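Long-range contacts in alkaline serine protease (Thermobifida fusca, PDB 2PFE), which probably cleaves peptide bonds within proteins, as a serine endopeptidase of the chymotrypsin-like S1 family and a thermophilic relative of alpha-lytic protease: residues A[1-6]-A[16-21]; A[60-65]-A[177-182]; A[89-94]-A[109-114]; A[148-153]-A[170-175]. All blocks are in the same frame, centred on the assembly; numbering follows the deposited sequence.

How the contacts relate
The chain has the two-barrel fold of chymotrypsin-like proteases. Along it, contact 1 closes first; contact 2 then opens at 60-65 and ends near the C terminus, enclosing contacts 3 and 4, which follow one another. Contacts 1 and 2 lie about 13 Å apart between centres and both reach the N-terminal six-stranded sheet. Contacts 3 and 4, about 11 Å apart between centres, share the C-terminal barrel, where the Gln-151 side chain accepts a hydrogen bond from Ala-91 N. Helix 172-179 serves both contact 2 and contact 4, and Phe-20 of contact 1 packs on Ala-150 and Ile-172 of contact 4. Contacts 1, 2 and 4 thus adjoin where the barrels meet, whereas contact 3 lies at the surface.

Contact 1 (A[1-6]-A[16-21]); sequences AAIIGG and CSIGFS
Gly-6 N donates to Ile-18 O over 2.7 Å in a nearly straight bond (171° at the hydrogen), and the CA of Gly-5 approaches the same carbonyl oxygen at 3.5 Å in a CA-H...O contact. Alongside, Ile-18 lays its branched side chain against the neighbouring carbonyl, with CB 3.7 Å from Ile-4 O, CG2 equally near and CD1 barely farther. With chi1 at -65°, CG2 of Ile-18 lies opposite the backbone N and faces Ile-3, where the two CG2 methyls, Ile-18 and Ile-3, meet at 3.8 Å as the side chains cross at about a right angle. Replacing Ile-18 with an alanine would probably open a gap beside the CG2 of Ile-3 and leave only CB against Ile-4 O. The same Ile-3 methyl also touches Ser-21 OG at 3.4 Å, a hydroxyl bonded to Thr-72 O on the strand that pairs with 2-5. Farther out, Gly-19 and Phe-20 form a classic beta bulge opposite Ala-31, and Ser-17 OG is bonded to Gly-138 O and Ala-102 N; the Ser-17 side chain lies about 6 Å from that of Ser-140, the predicted charge-relay serine. Close approach depends on bare backbone: Gly-5 CA is 3.2 Å from Gly-19 O, a buried oxygen with no partner in the model, and a CB on Gly-5 would clash there. One backbone bond, backed by buried apolar packing, therefore joins the N-terminal strand to the first barrel.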
# COMPACT_ATOMS: atom_id res chain seq x y z
N ALA A 1 -9.88 16.32 3.77
CA ALA A 1 -9.72 15.33 4.88
C ALA A 1 -8.28 14.83 5.00
O ALA A 1 -7.48 14.98 4.07
CB ALA A 1 -10.68 14.15 4.69
N ALA A 2 -7.96 14.20 6.14
CA ALA A 2 -6.65 13.59 6.36
C ALA A 2 -6.47 12.38 5.45
O ALA A 2 -7.39 11.57 5.31
CB ALA A 2 -6.51 13.16 7.82
N ILE A 3 -5.29 12.27 4.85
CA ILE A 3 -4.88 11.06 4.13
C ILE A 3 -4.31 10.09 5.15
O ILE A 3 -3.29 10.37 5.77
CB ILE A 3 -3.80 11.36 3.05
CG1 ILE A 3 -4.30 12.38 2.01
CG2 ILE A 3 -3.34 10.10 2.35
CD1 ILE A 3 -5.55 11.95 1.26
N ILE A 4 -4.95 8.93 5.28
CA ILE A 4 -4.56 7.96 6.30
C ILE A 4 -4.39 6.57 5.64
O ILE A 4 -5.29 6.08 4.94
CB ILE A 4 -5.54 7.95 7.52
CG1 ILE A 4 -5.51 9.31 8.24
CG2 ILE A 4 -5.20 6.82 8.50
CD1 ILE A 4 -6.46 9.44 9.38
N GLY A 5 -3.24 5.95 5.88
CA GLY A 5 -2.99 4.66 5.26
C GLY A 5 -4.04 3.64 5.69
O GLY A 5 -4.40 3.58 6.87
N GLY A 6 -4.50 2.83 4.74
CA GLY A 6 -5.52 1.82 5.04
C GLY A 6 -6.94 2.25 4.75
O GLY A 6 -7.85 1.43 4.71
N CYS A 16 -9.56 0.87 -3.89
CA CYS A 16 -8.29 0.38 -3.31
C CYS A 16 -8.06 1.07 -1.98
O CYS A 16 -8.88 1.88 -1.57
CB CYS A 16 -7.11 0.62 -4.24
SG CYS A 16 -6.97 -0.58 -5.58
N SER A 17 -6.97 0.72 -1.30
CA SER A 17 -6.64 1.34 -0.00
C SER A 17 -5.40 2.20 -0.14
O SER A 17 -4.44 1.82 -0.79
CB SER A 17 -6.41 0.25 1.04
OG SER A 17 -7.60 -0.46 1.26
N ILE A 18 -5.46 3.39 0.45
CA ILE A 18 -4.31 4.27 0.54
C ILE A 18 -3.16 3.52 1.23
O ILE A 18 -3.35 2.90 2.26
CB ILE A 18 -4.67 5.53 1.37
CG1 ILE A 18 -5.73 6.37 0.63
CG2 ILE A 18 -3.41 6.34 1.78
CD1 ILE A 18 -6.43 7.43 1.52
N GLY A 19 -1.98 3.59 0.63
CA GLY A 19 -0.78 3.05 1.24
C GLY A 19 -0.19 3.95 2.31
O GLY A 19 -0.51 3.80 3.48
N PHE A 20 0.68 4.88 1.90
CA PHE A 20 1.36 5.81 2.80
C PHE A 20 1.36 7.20 2.18
O PHE A 20 1.63 7.35 0.99
CB PHE A 20 2.84 5.43 3.00
CG PHE A 20 3.08 4.10 3.69
CD1 PHE A 20 3.36 2.95 2.95
CD2 PHE A 20 3.04 4.00 5.07
CE1 PHE A 20 3.59 1.72 3.60
CE2 PHE A 20 3.26 2.79 5.71
CZ PHE A 20 3.55 1.65 4.98
N SER A 21 1.07 8.22 2.98
CA SER A 21 1.30 9.60 2.52
C SER A 21 2.75 9.78 2.06
O SER A 21 3.69 9.28 2.71
CB SER A 21 1.02 10.62 3.62
OG SER A 21 -0.37 10.68 3.93

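Contact 2 (A[60-65]-A[177-182]); sequences MGWVRI and SYFGLQ
Trp-62 and Met-60, on strand 60-65 of the N-terminal barrel, receive Phe-179 from the end of the C-terminal helix and Leu-181 from just beyond it; in the chymotrypsin-like fold this helix returns to pack on the first barrel. A Schellman motif ends the helix at Gly-180, whose positive phi turns the chain and brings Leu-181 back to the strand beside Phe-179.

CH-pi packing comes first. Leu-181 CD2 sits over the six-membered ring of Trp-62, 3.8 Å from its centroid and 16° off the normal, while CD1 of the same leucine touches Trp-62 CG at 3.6 Å. With chi1 at 79°, CG of Trp-62 lies between the backbone N and the carbonyl carbon, and the indole passes beneath both partners, Leu-181 over the six-membered ring and Phe-179 beside CD1. A serine in place of Trp-62 is likely to leave Leu-181 without its aromatic platform and Phe-179 without a neighbour over one face.

The aromatic pair itself is oblique: the planes of Trp-62 and Phe-179 meet at 51°, and Trp-62 CD1 lies over the phenyl face, 3.7 Å from Phe-179 CG.

Sulfur-aromatic contacts complete the set. Met-60 SD stands 5.1 Å from the ring centroid of Tyr-178 and slightly farther from that of Phe-179, both obliquely, and its chain crosses Tyr-178 at about a right angle; Tyr-178 in turn packs edge-to-face with Tyr-54. Lower on the same methionine, CG touches Phe-179 CE1 at 3.8 Å. At the phenyl edge, near the ring plane, Met-60 O lies 3.6 Å from Phe-179 CZ.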
# COMPACT_ATOMS: atom_id res chain seq x y z
N MET A 60 3.74 -1.09 -8.18
CA MET A 60 4.01 0.12 -7.43
C MET A 60 3.43 1.34 -8.14
O MET A 60 3.48 1.45 -9.37
CB MET A 60 5.52 0.28 -7.24
CG MET A 60 6.33 0.33 -8.52
SD MET A 60 8.07 0.47 -8.16
CE MET A 60 8.51 -1.02 -7.33
N GLY A 61 2.94 2.28 -7.35
CA GLY A 61 2.30 3.47 -7.89
C GLY A 61 2.19 4.54 -6.83
O GLY A 61 2.44 4.29 -5.64
N TRP A 62 1.84 5.74 -7.28
CA TRP A 62 1.43 6.76 -6.35
C TRP A 62 0.41 7.69 -6.97
O TRP A 62 0.32 7.82 -8.20
CB TRP A 62 2.64 7.52 -5.76
CG TRP A 62 3.25 8.55 -6.64
CD1 TRP A 62 4.03 8.34 -7.74
CD2 TRP A 62 3.17 9.98 -6.47
NE1 TRP A 62 4.43 9.55 -8.27
CE2 TRP A 62 3.93 10.56 -7.51
CE3 TRP A 62 2.54 10.81 -5.53
CZ2 TRP A 62 4.05 11.96 -7.66
CZ3 TRP A 62 2.67 12.20 -5.68
CH2 TRP A 62 3.42 12.75 -6.74
N VAL A 63 -0.39 8.28 -6.09
CA VAL A 63 -1.47 9.19 -6.45
C VAL A 63 -1.13 10.59 -5.95
O VAL A 63 -0.83 10.76 -4.77
CB VAL A 63 -2.82 8.71 -5.85
CG1 VAL A 63 -3.91 9.79 -6.00
CG2 VAL A 63 -3.24 7.39 -6.53
N ARG A 64 -1.15 11.57 -6.85
CA ARG A 64 -1.01 12.96 -6.43
C ARG A 64 -2.37 13.51 -6.06
O ARG A 64 -3.33 13.40 -6.83
CB ARG A 64 -0.36 13.82 -7.53
CG ARG A 64 0.08 15.22 -7.06
CD ARG A 64 0.68 16.06 -8.21
NE ARG A 64 1.31 15.27 -9.27
CZ ARG A 64 2.63 15.16 -9.50
NH1 ARG A 64 3.53 15.80 -8.75
NH2 ARG A 64 3.04 14.39 -10.50
N ILE A 65 -2.45 14.08 -4.88
CA ILE A 65 -3.71 14.64 -4.37
C ILE A 65 -3.79 16.16 -4.60
O ILE A 65 -2.85 16.75 -5.14
CB ILE A 65 -3.92 14.29 -2.88
CG1 ILE A 65 -2.76 14.86 -2.04
CG2 ILE A 65 -4.00 12.77 -2.70
CD1 ILE A 65 -3.03 14.86 -0.54
N SER A 177 11.94 5.03 -4.16
CA SER A 177 13.10 5.29 -5.02
C SER A 177 12.71 5.50 -6.49
O SER A 177 13.15 6.46 -7.12
CB SER A 177 14.15 4.19 -4.87
OG SER A 177 15.25 4.39 -5.74
N TYR A 178 11.89 4.59 -7.03
CA TYR A 178 11.55 4.65 -8.45
C TYR A 178 10.88 5.96 -8.82
O TYR A 178 11.16 6.55 -9.85
CB TYR A 178 10.62 3.51 -8.84
CG TYR A 178 10.51 3.33 -10.35
CD1 TYR A 178 11.47 2.60 -11.05
CD2 TYR A 178 9.45 3.90 -11.07
CE1 TYR A 178 11.39 2.43 -12.44
CE2 TYR A 178 9.37 3.75 -12.46
CZ TYR A 178 10.33 3.02 -13.14
OH TYR A 178 10.26 2.86 -14.50
N PHE A 179 9.95 6.37 -7.96
CA PHE A 179 9.15 7.57 -8.23
C PHE A 179 9.72 8.86 -7.63
O PHE A 179 9.12 9.93 -7.79
CB PHE A 179 7.69 7.36 -7.78
CG PHE A 179 6.99 6.27 -8.52
CD1 PHE A 179 6.60 5.11 -7.86
CD2 PHE A 179 6.77 6.37 -9.90
CE1 PHE A 179 5.97 4.07 -8.53
CE2 PHE A 179 6.13 5.34 -10.58
CZ PHE A 179 5.74 4.18 -9.90
N GLY A 180 10.87 8.76 -6.98
CA GLY A 180 11.52 9.91 -6.35
C GLY A 180 10.65 10.57 -5.28
O GLY A 180 10.46 11.79 -5.31
N LEU A 181 10.14 9.75 -4.36
CA LEU A 181 9.19 10.17 -3.30
C LEU A 181 9.84 10.16 -1.92
O LEU A 181 10.74 9.35 -1.65
CB LEU A 181 7.99 9.20 -3.28
CG LEU A 181 7.23 9.09 -4.61
CD1 LEU A 181 6.20 7.97 -4.58
CD2 LEU A 181 6.58 10.43 -4.96
N GLN A 182 9.35 11.05 -1.04
CA GLN A 182 9.76 11.07 0.35
C GLN A 182 8.57 10.62 1.19
O GLN A 182 7.45 11.11 1.03
CB GLN A 182 10.23 12.48 0.75
CG GLN A 182 11.48 12.95 -0.02
CD GLN A 182 11.17 13.44 -1.45
OE1 GLN A 182 10.24 14.23 -1.66
NE2 GLN A 182 11.97 12.97 -2.44

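Contact 3 (A[89-94]-A[109-114]); sequences QEAATG and GTIQSK
Lys-114 reaches across to the loop 89-94 with its side chain extended from CG to the ammonium, sliding past Thr-93 in the opposite direction. From CB the chain leaves anti to the carbonyl carbon (chi1 -63°), bringing CG to 3.7 Å from Thr-93 OG1. CD runs on between that hydroxyl and the carboxylate of Glu-90, and CE comes 3.5 Å from Ala-91 O. At the tip, NZ donates twice: to Ala-91 O at 2.7 Å, in the carbonyl plane, and to Glu-90 OE2 at 2.8 Å, a salt bridge formed on the anti side of the carboxylate. The lysine is also tied at its root, since one water accepts from Lys-114 N and donates to Thr-93 OG1.

Beside it, Gly-94 N bonds to Ile-111 O at 2.8 Å, and Ile-111 CD1 packs on Ala-91 CB at 3.9 Å. Gly-94 has a phi of 97°, where a CB would press on the preceding carbonyl. The contact fastens the loop leading into strand 96-101 to the end of strand 105-113, which bulges at Gln-112 and Ser-113 opposite Arg-130 of strand 128-131 in the C-terminal barrel.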
# COMPACT_ATOMS: atom_id res chain seq x y z
N GLN A 89 12.52 1.40 7.69
CA GLN A 89 13.55 0.40 7.94
C GLN A 89 12.96 -0.99 7.66
O GLN A 89 12.00 -1.42 8.32
CB GLN A 89 14.05 0.49 9.38
CG GLN A 89 15.03 -0.61 9.75
CD GLN A 89 15.31 -0.67 11.25
OE1 GLN A 89 16.43 -0.45 11.69
NE2 GLN A 89 14.27 -0.96 12.04
N GLU A 90 13.57 -1.68 6.70
CA GLU A 90 13.11 -2.98 6.21
C GLU A 90 13.24 -4.05 7.30
O GLU A 90 14.27 -4.18 7.93
CB GLU A 90 13.89 -3.38 4.96
CG GLU A 90 13.43 -4.66 4.28
CD GLU A 90 14.36 -5.07 3.15
OE1 GLU A 90 15.15 -4.22 2.68
OE2 GLU A 90 14.32 -6.25 2.76
N ALA A 91 12.15 -4.77 7.52
CA ALA A 91 12.13 -5.88 8.45
C ALA A 91 12.76 -7.11 7.82
O ALA A 91 12.72 -7.28 6.60
CB ALA A 91 10.71 -6.18 8.85
N ALA A 92 13.31 -7.99 8.65
CA ALA A 92 13.90 -9.23 8.21
C ALA A 92 12.87 -10.29 7.88
O ALA A 92 11.74 -10.28 8.39
CB ALA A 92 14.85 -9.76 9.26
N THR A 93 13.27 -11.23 7.02
CA THR A 93 12.50 -12.43 6.79
C THR A 93 12.26 -13.10 8.14
O THR A 93 13.17 -13.18 8.99
CB THR A 93 13.22 -13.35 5.81
OG1 THR A 93 13.34 -12.68 4.55
CG2 THR A 93 12.45 -14.65 5.59
N GLY A 94 11.02 -13.52 8.37
CA GLY A 94 10.62 -14.11 9.63
C GLY A 94 9.97 -13.13 10.60
O GLY A 94 9.39 -13.54 11.61
N GLY A 109 0.58 -11.07 10.32
CA GLY A 109 1.17 -12.33 9.96
C GLY A 109 2.67 -12.23 10.05
O GLY A 109 3.20 -11.42 10.79
N THR A 110 3.34 -13.10 9.29
CA THR A 110 4.80 -13.22 9.32
C THR A 110 5.32 -13.06 7.89
O THR A 110 4.70 -13.56 6.94
CB THR A 110 5.23 -14.60 9.92
OG1 THR A 110 4.78 -14.66 11.29
CG2 THR A 110 6.73 -14.79 9.92
N ILE A 111 6.48 -12.40 7.74
CA ILE A 111 7.16 -12.29 6.46
C ILE A 111 7.85 -13.64 6.20
O ILE A 111 8.68 -14.08 7.00
CB ILE A 111 8.21 -11.16 6.50
CG1 ILE A 111 7.51 -9.81 6.64
CG2 ILE A 111 9.09 -11.22 5.23
CD1 ILE A 111 8.43 -8.59 6.81
N GLN A 112 7.49 -14.30 5.11
CA GLN A 112 7.99 -15.64 4.83
C GLN A 112 9.14 -15.70 3.85
O GLN A 112 10.08 -16.48 4.02
CB GLN A 112 6.88 -16.54 4.27
CG GLN A 112 5.79 -16.87 5.26
CD GLN A 112 5.01 -18.11 4.82
OE1 GLN A 112 4.70 -18.27 3.63
NE2 GLN A 112 4.73 -19.01 5.76
N SER A 113 9.04 -14.92 2.79
CA SER A 113 10.02 -14.98 1.71
C SER A 113 9.97 -13.72 0.86
O SER A 113 8.90 -13.24 0.52
CB SER A 113 9.77 -16.20 0.82
OG SER A 113 8.57 -16.07 0.10
N LYS A 114 11.15 -13.21 0.51
CA LYS A 114 11.27 -11.99 -0.27
C LYS A 114 11.62 -12.29 -1.72
O LYS A 114 11.99 -13.41 -2.08
CB LYS A 114 12.32 -11.06 0.36
CG LYS A 114 11.97 -10.60 1.76
CD LYS A 114 13.03 -9.69 2.31
CE LYS A 114 12.64 -9.19 3.70
NZ LYS A 114 13.69 -8.38 4.39
O HOH W 1 13.34 -14.06 2.18

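Contact 4 (A[148-153]-A[170-175]); sequences SQAQGV and QPINPL
Val-153, Ile-172 and Gln-170 bury the most surface here, at the open end of the hairpin of strands 149-157 and 164-171, where strand 164-171 passes into helix 172-179. Val-153 and Gln-170 form an antiparallel hydrogen-bonded pair, with Val-153 N donating to Gln-170 O and Gln-170 N returning a bond to Val-153 O, each 2.9 Å long. Their side chains lie side by side on one face: chi1 of -65° puts Val-153 CG1 anti to the carbonyl carbon, and CG2 meets Gln-170 CB at 3.9 Å. The CG2 methyl also touches Leu-175 CD1, one turn into the helix, at 4.1 Å.

Ile-172 is where strand gives way to helix. Its N donates to Gln-151 O at 3.0 Å from well above the carbonyl plane (44° out of it), not along a lone pair. Its CG2 presses on Ala-150 O at 3.5 Å and reaches the CB of Ala-150, while Phe-20 covers both residues from the N-terminal barrel. Gly-152 faces Pro-171 in the adjoining non-hydrogen-bonded pair, and its CA comes within 3.0 Å of Gln-170 O; a CB there would strike that oxygen.

The Gln-170 side chain lies about 4 Å from that of Asp-59, predicted to be in the charge relay, and packs on Met-60. Two backbone bonds thus hold the strands together and a third ties the first helical residue to strand 149-157, backed by apolar branches, close to the predicted catalytic aspartate.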
# COMPACT_ATOMS: atom_id res chain seq x y z
N SER A 148 6.61 0.68 13.91
CA SER A 148 6.40 1.98 13.25
C SER A 148 7.12 2.11 11.89
O SER A 148 7.18 3.20 11.29
CB SER A 148 6.83 3.10 14.18
OG SER A 148 8.22 2.97 14.42
N GLN A 149 7.64 0.99 11.38
CA GLN A 149 8.43 1.01 10.15
C GLN A 149 7.64 0.49 8.94
O GLN A 149 7.20 -0.67 8.91
CB GLN A 149 9.73 0.20 10.31
CG GLN A 149 10.62 0.72 11.47
CD GLN A 149 11.18 2.13 11.24
OE1 GLN A 149 11.43 2.55 10.12
NE2 GLN A 149 11.41 2.85 12.34
N ALA A 150 7.47 1.37 7.95
CA ALA A 150 6.79 1.05 6.69
C ALA A 150 7.53 -0.06 5.96
O ALA A 150 8.76 -0.01 5.84
CB ALA A 150 6.72 2.30 5.81
N GLN A 151 6.78 -1.05 5.48
CA GLN A 151 7.33 -2.22 4.77
C GLN A 151 6.96 -2.31 3.31
O GLN A 151 7.78 -2.76 2.51
CB GLN A 151 6.92 -3.54 5.45
CG GLN A 151 7.41 -3.66 6.90
CD GLN A 151 8.90 -3.49 7.04
OE1 GLN A 151 9.65 -4.15 6.33
NE2 GLN A 151 9.34 -2.60 7.94
N GLY A 152 5.72 -1.93 2.96
CA GLY A 152 5.23 -2.19 1.61
C GLY A 152 3.79 -1.82 1.46
O GLY A 152 3.17 -1.31 2.40
N VAL A 153 3.28 -2.09 0.26
CA VAL A 153 1.88 -1.90 -0.06
C VAL A 153 1.30 -3.20 -0.61
O VAL A 153 1.99 -3.95 -1.30
CB VAL A 153 1.67 -0.72 -1.06
CG1 VAL A 153 2.09 0.61 -0.42
CG2 VAL A 153 2.45 -0.95 -2.32
N GLN A 170 4.34 -5.29 -2.25
CA GLN A 170 5.38 -4.58 -2.98
C GLN A 170 6.16 -3.80 -1.93
O GLN A 170 5.60 -2.93 -1.28
CB GLN A 170 4.70 -3.64 -3.99
CG GLN A 170 5.52 -2.46 -4.46
CD GLN A 170 6.73 -2.89 -5.27
OE1 GLN A 170 7.88 -2.66 -4.87
NE2 GLN A 170 6.49 -3.54 -6.40
N PRO A 171 7.45 -4.11 -1.72
CA PRO A 171 8.26 -3.36 -0.76
C PRO A 171 8.25 -1.85 -1.02
O PRO A 171 8.20 -1.40 -2.19
CB PRO A 171 9.67 -3.98 -0.91
CG PRO A 171 9.36 -5.39 -1.37
CD PRO A 171 8.21 -5.21 -2.34
N ILE A 172 8.24 -1.08 0.06
CA ILE A 172 8.04 0.36 -0.05
C ILE A 172 9.25 1.12 -0.54
O ILE A 172 9.12 2.06 -1.32
CB ILE A 172 7.50 0.98 1.27
CG1 ILE A 172 7.09 2.45 1.08
CG2 ILE A 172 8.50 0.86 2.42
CD1 ILE A 172 5.97 2.67 0.07
N ASN A 173 10.44 0.70 -0.12
CA ASN A 173 11.62 1.45 -0.49
C ASN A 173 11.90 1.51 -2.00
O ASN A 173 12.26 2.59 -2.49
CB ASN A 173 12.83 1.01 0.34
CG ASN A 173 12.75 1.50 1.77
OD1 ASN A 173 12.09 2.50 2.08
ND2 ASN A 173 13.40 0.77 2.67
N PRO A 174 11.75 0.39 -2.74
CA PRO A 174 11.85 0.48 -4.19
C PRO A 174 10.83 1.42 -4.82
O PRO A 174 11.12 2.05 -5.83
CB PRO A 174 11.60 -0.96 -4.66
CG PRO A 174 12.04 -1.79 -3.52
CD PRO A 174 11.60 -1.02 -2.31
N LEU A 175 9.63 1.51 -4.24
CA LEU A 175 8.57 2.37 -4.74
C LEU A 175 8.98 3.84 -4.55
O LEU A 175 8.91 4.65 -5.48
CB LEU A 175 7.24 2.04 -4.03
CG LEU A 175 5.98 2.79 -4.47
CD1 LEU A 175 4.74 2.00 -4.05
CD2 LEU A 175 5.93 4.19 -3.91